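Local coordinates for protein RTX toxin (Vibrio vulnificus CMCP6, PDB 6A8J) that probably cleaves the small GTPases Ras and Rap1 as a specific endopeptidase and so inactivates them during infection by Vibrio vulnificus, at residues L338-S343 with V432-K437; R386-D391 with E420-L425. All coordinates share one frame; numbering follows the deposited sequence.

Contact 1 (L338-S343 with V432-K437); sequences LEHLRS and VAIYGK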
ATOM      1  N   LEU A 338     -15.293  -4.751  -8.602  1.00 23.60           N
ATOM      2  CA  LEU A 338     -15.170  -5.792  -7.590  1.00 23.50           C
ATOM      3  C   LEU A 338     -14.072  -5.464  -6.582  1.00 27.36           C
ATOM      4  O   LEU A 338     -12.931  -5.194  -6.958  1.00 29.29           O
ATOM      5  CB  LEU A 338     -14.886  -7.146  -8.245  1.00 23.85           C
ATOM      6  CG  LEU A 338     -15.934  -7.685  -9.222  1.00 25.03           C
ATOM      7  CD1 LEU A 338     -15.500  -9.034  -9.771  1.00 25.40           C
ATOM      8  CD2 LEU A 338     -17.297  -7.788  -8.556  1.00 25.98           C
ATOM      9  N   GLU A 339     -14.422  -5.489  -5.301  1.00 24.24           N
ATOM     10  CA  GLU A 339     -13.448  -5.275  -4.241  1.00 23.71           C
ATOM     11  C   GLU A 339     -12.749  -6.591  -3.910  1.00 24.49           C
ATOM     12  O   GLU A 339     -11.827  -6.637  -3.096  1.00 29.97           O
ATOM     13  CB  GLU A 339     -14.123  -4.697  -2.994  1.00 30.35           C
ATOM     14  CG  GLU A 339     -13.163  -4.072  -1.991  1.00 37.21           C
ATOM     15  CD  GLU A 339     -13.811  -3.809  -0.645  1.00 44.02           C
ATOM     16  OE1 GLU A 339     -14.971  -4.231  -0.451  1.00 40.69           O
ATOM     17  OE2 GLU A 339     -13.161  -3.181   0.217  1.00 46.99           O
ATOM     18  N   HIS A 340     -13.192  -7.661  -4.563  1.00 22.66           N
ATOM     19  CA  HIS A 340     -12.676  -8.998  -4.296  1.00 23.75           C
ATOM     20  C   HIS A 340     -11.269  -9.203  -4.856  1.00 22.43           C
ATOM     21  O   HIS A 340     -10.564 -10.126  -4.451  1.00 22.70           O
ATOM     22  CB  HIS A 340     -13.622 -10.052  -4.875  1.00 24.01           C
ATOM     23  CG  HIS A 340     -15.042  -9.899  -4.426  1.00 24.91           C
ATOM     24  ND1 HIS A 340     -15.871  -8.906  -4.901  1.00 24.89           N
ATOM     25  CD2 HIS A 340     -15.780 -10.615  -3.544  1.00 26.08           C
ATOM     26  CE1 HIS A 340     -17.058  -9.015  -4.332  1.00 25.96           C
ATOM     27  NE2 HIS A 340     -17.029 -10.044  -3.504  1.00 26.72           N
ATOM     28  N   LEU A 341     -10.860  -8.340  -5.780  1.00 24.69           N
ATOM     29  CA  LEU A 341      -9.565  -8.495  -6.436  1.00 24.35           C
ATOM     30  C   LEU A 341      -8.667  -7.276  -6.242  1.00 23.76           C
ATOM     31  O   LEU A 341      -9.143  -6.143  -6.184  1.00 25.24           O
ATOM     32  CB  LEU A 341      -9.761  -8.763  -7.930  1.00 26.07           C
ATOM     33  CG  LEU A 341     -10.700  -9.914  -8.295  1.00 25.41           C
ATOM     34  CD1 LEU A 341     -10.872 -10.006  -9.804  1.00 25.84           C
ATOM     35  CD2 LEU A 341     -10.188 -11.230  -7.729  1.00 25.79           C
ATOM     36  N   ARG A 342      -7.362  -7.516  -6.146  1.00 20.80           N
ATOM     37  CA  ARG A 342      -6.389  -6.437  -6.008  1.00 20.52           C
ATOM     38  C   ARG A 342      -5.964  -5.902  -7.373  1.00 20.53           C
ATOM     39  O   ARG A 342      -5.533  -6.657  -8.241  1.00 42.33           O
ATOM     40  CB  ARG A 342      -5.172  -6.914  -5.212  1.00 20.75           C
ATOM     41  CG  ARG A 342      -5.410  -6.954  -3.711  1.00 20.98           C
ATOM     42  CD  ARG A 342      -4.245  -7.577  -2.961  1.00 21.54           C
ATOM     43  NE  ARG A 342      -4.387  -7.423  -1.516  1.00 22.01           N
ATOM     44  CZ  ARG A 342      -5.157  -8.192  -0.752  1.00 30.30           C
ATOM     45  NH1 ARG A 342      -5.864  -9.174  -1.292  1.00 42.13           N
ATOM     46  NH2 ARG A 342      -5.224  -7.975   0.555  1.00 43.76           N
ATOM     47  N   SER A 343      -6.078  -4.588  -7.540  1.00 20.42           N
ATOM     48  CA  SER A 343      -5.924  -3.934  -8.838  1.00 20.72           C
ATOM     49  C   SER A 343      -4.565  -4.133  -9.508  1.00 21.12           C
ATOM     50  O   SER A 343      -4.492  -4.290 -10.725  1.00 58.51           O
ATOM     51  CB  SER A 343      -6.194  -2.433  -8.686  1.00 20.73           C
ATOM     52  OG  SER A 343      -6.161  -1.774  -9.939  1.00 21.31           O
ATOM     53  N   VAL A 432     -21.405  -0.438 -11.571  1.00 29.98           N
ATOM     54  CA  VAL A 432     -21.932  -1.169 -10.427  1.00 29.81           C
ATOM     55  C   VAL A 432     -20.782  -1.789  -9.648  1.00 28.15           C
ATOM     56  O   VAL A 432     -20.210  -2.798 -10.062  1.00 35.08           O
ATOM     57  CB  VAL A 432     -22.920  -2.272 -10.848  1.00 31.29           C
ATOM     58  CG1 VAL A 432     -23.404  -3.039  -9.627  1.00 31.33           C
ATOM     59  CG2 VAL A 432     -24.097  -1.673 -11.600  1.00 43.47           C
ATOM     60  N   ALA A 433     -20.438  -1.172  -8.524  1.00 27.26           N
ATOM     61  CA  ALA A 433     -19.343  -1.658  -7.696  1.00 25.93           C
ATOM     62  C   ALA A 433     -19.876  -2.480  -6.529  1.00 26.22           C
ATOM     63  O   ALA A 433     -20.926  -2.170  -5.967  1.00 27.13           O
ATOM     64  CB  ALA A 433     -18.504  -0.497  -7.191  1.00 25.00           C
ATOM     65  N   ILE A 434     -19.149  -3.534  -6.175  1.00 25.67           N
ATOM     66  CA  ILE A 434     -19.537  -4.388  -5.063  1.00 26.17           C
ATOM     67  C   ILE A 434     -18.483  -4.348  -3.964  1.00 25.21           C
ATOM     68  O   ILE A 434     -17.375  -4.859  -4.129  1.00 24.43           O
ATOM     69  CB  ILE A 434     -19.758  -5.844  -5.514  1.00 26.89           C
ATOM     70  CG1 ILE A 434     -20.848  -5.907  -6.583  1.00 28.15           C
ATOM     71  CG2 ILE A 434     -20.126  -6.719  -4.329  1.00 27.67           C
ATOM     72  CD1 ILE A 434     -21.089  -7.294  -7.123  1.00 34.85           C
ATOM     73  N   TYR A 435     -18.838  -3.723  -2.847  1.00 25.98           N
ATOM     74  CA  TYR A 435     -17.941  -3.612  -1.706  1.00 24.94           C
ATOM     75  C   TYR A 435     -18.481  -4.387  -0.515  1.00 26.05           C
ATOM     76  O   TYR A 435     -19.636  -4.808  -0.509  1.00 27.27           O
ATOM     77  CB  TYR A 435     -17.744  -2.146  -1.312  1.00 24.51           C
ATOM     78  CG  TYR A 435     -16.841  -1.350  -2.226  1.00 23.50           C
ATOM     79  CD1 TYR A 435     -15.476  -1.283  -1.990  1.00 22.67           C
ATOM     80  CD2 TYR A 435     -17.353  -0.648  -3.307  1.00 23.66           C
ATOM     81  CE1 TYR A 435     -14.643  -0.551  -2.811  1.00 22.02           C
ATOM     82  CE2 TYR A 435     -16.527   0.088  -4.136  1.00 23.04           C
ATOM     83  CZ  TYR A 435     -15.171   0.133  -3.881  1.00 22.22           C
ATOM     84  OH  TYR A 435     -14.338   0.861  -4.696  1.00 21.86           O
ATOM     85  N   GLY A 436     -17.637  -4.576   0.493  1.00 25.87           N
ATOM     86  CA  GLY A 436     -18.103  -5.051   1.779  1.00 40.91           C
ATOM     87  C   GLY A 436     -18.667  -3.855   2.520  1.00 44.96           C
ATOM     88  O   GLY A 436     -18.311  -2.718   2.214  1.00 52.35           O
ATOM     89  N   LYS A 437     -19.538  -4.095   3.494  1.00 41.47           N
ATOM     90  CA  LYS A 437     -20.157  -2.996   4.233  1.00 47.66           C
ATOM     91  C   LYS A 437     -19.168  -2.276   5.148  1.00 48.21           C
ATOM     92  O   LYS A 437     -19.533  -1.328   5.841  1.00 51.88           O
ATOM     93  CB  LYS A 437     -21.346  -3.503   5.051  1.00 31.88           C
ATOM     94  CG  LYS A 437     -22.500  -4.013   4.206  1.00 32.69           C
ATOM     95  CD  LYS A 437     -23.728  -4.290   5.057  1.00 35.01           C
ATOM     96  CE  LYS A 437     -24.229  -3.028   5.740  1.00 35.55           C
ATOM     97  NZ  LYS A 437     -25.412  -3.301   6.603  1.00 38.05           N
TER
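The Tyr435 ring meets the carboxylate of Glu339, which comes in obliquely beside CD1. Glu339 OE2 sits at the ring edge, near the ring plane, 3.7 Å from Tyr435 CD1. The two flat groups are turned 57° against each other, so this is not a stack. The His340 ring is also met at its edge. Ile434 CG2 lies in the ring plane, 3.8 Å from His340 CE1. His340 NE2 is hydrogen-bonded to Glu309.

The backbones join at the ends of two parallel neighbouring strands, 333-338 and 430-436. Leu338 is paired with Ile434. Their side chains run alongside each other on one face of the sheet, with Leu338 CD2 4.1 Å from Ile434 CD1. Leu318 of helix 316-323 packs on both. Glu339 N donates to Ile434 O at 3.2 Å.

The chain then turns a corner and the pairing ends, but the Glu339 side chain carries the contact one step further. Its CG is trans to the backbone N (chi1 -163°), and the chain stays extended beyond it. Glu339 OE1 thereby accepts a nearly straight bond from Gly436 N at 2.8 Å (161° at the hydrogen).

One glutamate thus grips the neighbouring strand twice, by its backbone N-H and by its carboxylate. OE1 substitutes for a backbone acceptor where the chain has turned away. The bond to Gly436 N fixes where the carboxylate stands at the C-terminal end of the parallel sheet, the end where active sites of such folds commonly lie.

Contact 2 (R386-D391 with E420-L425); sequences RIVALD and EVLQNL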
ATOM      1  N   ARG A 386     -16.557  -3.874 -18.820  1.00 32.30           N
ATOM      2  CA  ARG A 386     -15.229  -4.011 -18.243  1.00 30.59           C
ATOM      3  C   ARG A 386     -15.321  -4.284 -16.748  1.00 28.96           C
ATOM      4  O   ARG A 386     -16.058  -3.612 -16.028  1.00 36.97           O
ATOM      5  CB  ARG A 386     -14.395  -2.756 -18.498  1.00 30.51           C
ATOM      6  CG  ARG A 386     -12.962  -2.866 -18.004  1.00 36.07           C
ATOM      7  CD  ARG A 386     -12.281  -1.511 -17.948  1.00 36.71           C
ATOM      8  NE  ARG A 386     -10.908  -1.616 -17.463  1.00 27.91           N
ATOM      9  CZ  ARG A 386     -10.163  -0.578 -17.098  1.00 27.59           C
ATOM     10  NH1 ARG A 386     -10.658   0.652 -17.158  1.00 36.19           N
ATOM     11  NH2 ARG A 386      -8.923  -0.769 -16.670  1.00 26.81           N
ATOM     12  N   ILE A 387     -14.573  -5.279 -16.286  1.00 27.98           N
ATOM     13  CA  ILE A 387     -14.511  -5.584 -14.865  1.00 26.65           C
ATOM     14  C   ILE A 387     -13.236  -5.002 -14.268  1.00 25.37           C
ATOM     15  O   ILE A 387     -12.139  -5.229 -14.780  1.00 25.26           O
ATOM     16  CB  ILE A 387     -14.563  -7.100 -14.605  1.00 26.67           C
ATOM     17  CG1 ILE A 387     -15.844  -7.694 -15.193  1.00 28.20           C
ATOM     18  CG2 ILE A 387     -14.470  -7.388 -13.113  1.00 25.58           C
ATOM     19  CD1 ILE A 387     -16.026  -9.165 -14.900  1.00 28.51           C
ATOM     20  N   VAL A 388     -13.385  -4.243 -13.188  1.00 24.60           N
ATOM     21  CA  VAL A 388     -12.240  -3.608 -12.553  1.00 23.61           C
ATOM     22  C   VAL A 388     -12.046  -4.094 -11.119  1.00 22.66           C
ATOM     23  O   VAL A 388     -13.011  -4.320 -10.387  1.00 22.74           O
ATOM     24  CB  VAL A 388     -12.378  -2.071 -12.559  1.00 34.07           C
ATOM     25  CG1 VAL A 388     -12.222  -1.531 -13.972  1.00 24.89           C
ATOM     26  CG2 VAL A 388     -13.715  -1.648 -11.969  1.00 38.17           C
ATOM     27  N   ALA A 389     -10.788  -4.265 -10.731  1.00 22.02           N
ATOM     28  CA  ALA A 389     -10.447  -4.617  -9.360  1.00 21.36           C
ATOM     29  C   ALA A 389     -10.334  -3.349  -8.521  1.00 20.98           C
ATOM     30  O   ALA A 389      -9.713  -2.373  -8.944  1.00 21.01           O
ATOM     31  CB  ALA A 389      -9.157  -5.408  -9.321  1.00 21.12           C
ATOM     32  N   LEU A 390     -10.932  -3.364  -7.333  1.00 20.84           N
ATOM     33  CA  LEU A 390     -11.053  -2.149  -6.535  1.00 20.74           C
ATOM     34  C   LEU A 390     -10.361  -2.225  -5.176  1.00 20.40           C
ATOM     35  O   LEU A 390     -10.478  -1.304  -4.368  1.00 31.81           O
ATOM     36  CB  LEU A 390     -12.530  -1.808  -6.330  1.00 21.15           C
ATOM     37  CG  LEU A 390     -13.330  -1.469  -7.588  1.00 21.76           C
ATOM     38  CD1 LEU A 390     -14.778  -1.179  -7.237  1.00 22.40           C
ATOM     39  CD2 LEU A 390     -12.706  -0.288  -8.309  1.00 21.83           C
ATOM     40  N   ASP A 391      -9.637  -3.309  -4.924  1.00 29.35           N
ATOM     41  CA  ASP A 391      -8.971  -3.477  -3.635  1.00 35.70           C
ATOM     42  C   ASP A 391      -7.525  -2.990  -3.680  1.00 31.98           C
ATOM     43  O   ASP A 391      -6.855  -3.088  -4.709  1.00 29.16           O
ATOM     44  CB  ASP A 391      -9.017  -4.939  -3.192  1.00 43.10           C
ATOM     45  CG  ASP A 391      -8.512  -5.136  -1.775  1.00 54.41           C
ATOM     46  OD1 ASP A 391      -8.632  -4.191  -0.966  1.00 65.84           O
ATOM     47  OD2 ASP A 391      -7.996  -6.231  -1.469  1.00 51.50           O
ATOM     48  N   GLU A 420      -9.819   6.958  -8.882  1.00 38.92           N
ATOM     49  CA  GLU A 420      -9.111   6.901 -10.158  1.00 43.76           C
ATOM     50  C   GLU A 420      -9.741   5.921 -11.144  1.00 39.40           C
ATOM     51  O   GLU A 420      -9.266   5.782 -12.269  1.00 48.26           O
ATOM     52  CB  GLU A 420      -7.643   6.528  -9.933  1.00 61.56           C
ATOM     53  CG  GLU A 420      -6.856   7.550  -9.129  1.00 82.44           C
ATOM     54  CD  GLU A 420      -5.413   7.133  -8.913  1.00 94.26           C
ATOM     55  OE1 GLU A 420      -5.061   5.992  -9.279  1.00 97.57           O
ATOM     56  OE2 GLU A 420      -4.632   7.946  -8.374  1.00100.66           O
ATOM     57  N   VAL A 421     -10.807   5.248 -10.724  1.00 24.43           N
ATOM     58  CA  VAL A 421     -11.432   4.225 -11.556  1.00 24.63           C
ATOM     59  C   VAL A 421     -12.908   4.504 -11.837  1.00 25.42           C
ATOM     60  O   VAL A 421     -13.358   4.395 -12.978  1.00 37.59           O
ATOM     61  CB  VAL A 421     -11.298   2.828 -10.906  1.00 23.52           C
ATOM     62  CG1 VAL A 421     -12.183   1.812 -11.613  1.00 23.90           C
ATOM     63  CG2 VAL A 421      -9.844   2.372 -10.917  1.00 23.07           C
ATOM     64  N   LEU A 422     -13.657   4.877 -10.804  1.00 25.11           N
ATOM     65  CA  LEU A 422     -15.111   4.969 -10.920  1.00 25.89           C
ATOM     66  C   LEU A 422     -15.665   6.392 -10.943  1.00 26.92           C
ATOM     67  O   LEU A 422     -16.816   6.601 -11.324  1.00 28.00           O
ATOM     68  CB  LEU A 422     -15.769   4.200  -9.773  1.00 25.15           C
ATOM     69  CG  LEU A 422     -15.443   2.710  -9.672  1.00 24.40           C
ATOM     70  CD1 LEU A 422     -16.098   2.102  -8.443  1.00 24.00           C
ATOM     71  CD2 LEU A 422     -15.882   1.982 -10.933  1.00 25.23           C
ATOM     72  N   GLN A 423     -14.860   7.369 -10.540  1.00 33.93           N
ATOM     73  CA  GLN A 423     -15.361   8.733 -10.384  1.00 34.34           C
ATOM     74  C   GLN A 423     -15.591   9.444 -11.718  1.00 37.72           C
ATOM     75  O   GLN A 423     -16.644  10.047 -11.929  1.00 43.92           O
ATOM     76  CB  GLN A 423     -14.408   9.557  -9.515  1.00 33.88           C
ATOM     77  CG  GLN A 423     -14.889  10.979  -9.254  1.00 36.34           C
ATOM     78  CD  GLN A 423     -14.133  11.666  -8.130  1.00 42.26           C
ATOM     79  OE1 GLN A 423     -13.386  11.029  -7.388  1.00 37.16           O
ATOM     80  NE2 GLN A 423     -14.329  12.972  -7.999  1.00 54.62           N
ATOM     81  N   ASN A 424     -14.614   9.378 -12.616  1.00 42.77           N
ATOM     82  CA  ASN A 424     -14.714  10.098 -13.882  1.00 54.20           C
ATOM     83  C   ASN A 424     -14.783   9.183 -15.100  1.00 53.69           C
ATOM     84  O   ASN A 424     -13.826   9.081 -15.868  1.00 41.65           O
ATOM     85  CB  ASN A 424     -13.539  11.065 -14.032  1.00 63.93           C
ATOM     86  CG  ASN A 424     -13.554  12.164 -12.988  1.00 69.00           C
ATOM     87  OD1 ASN A 424     -12.863  12.083 -11.973  1.00 68.88           O
ATOM     88  ND2 ASN A 424     -14.350  13.200 -13.232  1.00 75.06           N
ATOM     89  N   LEU A 425     -15.925   8.524 -15.272  1.00 41.85           N
ATOM     90  CA  LEU A 425     -16.177   7.703 -16.449  1.00 38.89           C
ATOM     91  C   LEU A 425     -16.714   8.574 -17.583  1.00 36.59           C
ATOM     92  O   LEU A 425     -17.225   9.667 -17.328  1.00 37.12           O
ATOM     93  CB  LEU A 425     -17.164   6.577 -16.120  1.00 33.14           C
ATOM     94  CG  LEU A 425     -16.695   5.525 -15.113  1.00 31.00           C
ATOM     95  CD1 LEU A 425     -17.735   4.425 -14.956  1.00 30.97           C
ATOM     96  CD2 LEU A 425     -15.352   4.946 -15.529  1.00 30.34           C
TER
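Val421 and Leu422 pack on Val388 and Leu390 where a helix covers a parallel alpha/beta sheet. Strand 386-391, helix 405-423 and strand 430-436 form a beta-alpha-beta crossover that passes over strand 333-338. The contact is made of methyl groups.

Val421 CG1 is at its centre. It points at Val388, with Val388 CG2 3.8 Å away, and it also meets Leu390 CD2 at 3.9 Å. The torsion of Val421 explains this: CG1 stands opposite the backbone N (chi1 168°) and is directed down onto the strand. Leu390 and Leu422 approach tip to tip, their CD1 atoms 3.7 Å apart. Leu422 CD2 reaches Val388 CG2 more loosely, at 4.4 Å.

Further out, the same leucines touch the inner strands. Leu390 and Leu422 both pack on Ala433, and Leu422 adds Phe431 and Val335. The strand is held on one edge by backbone bonds to strand 333-338, among them Val388 with Ile336. On the other edge, Gln347 of helix 343-356 bonds through its side-chain amide to Ala389 N and Ile387 O. Ile387 and Ala389 face that second helix, so the strand lies between two helices.

Both Val388 methyls touch Val421 CG1, CG2 the more closely; CG1 also lies 3.7 Å above one face of the Arg386 guanidinium, offset toward the rim.

In the fold
Both contacts belong to one four-stranded parallel sheet, and their centres lie about 10 Å apart. Strand 333-338 connects them: Leu338 of contact 1 exchanges backbone hydrogen bonds with Val388 and Leu390 of contact 2. Contact 2 is the buried one. It lies between the sheet and a helix, and is wholly apolar. Contact 1 is partly buried, at the end of the sheet where the chain leaves it. There polar groups take over, with two hydrogen bonds beside a little apolar packing. The chain between the segments of contact 1 includes both segments of contact 2. Helix 405-423 of contact 2 is followed, after a short loop, by strand 430-436 of contact 1.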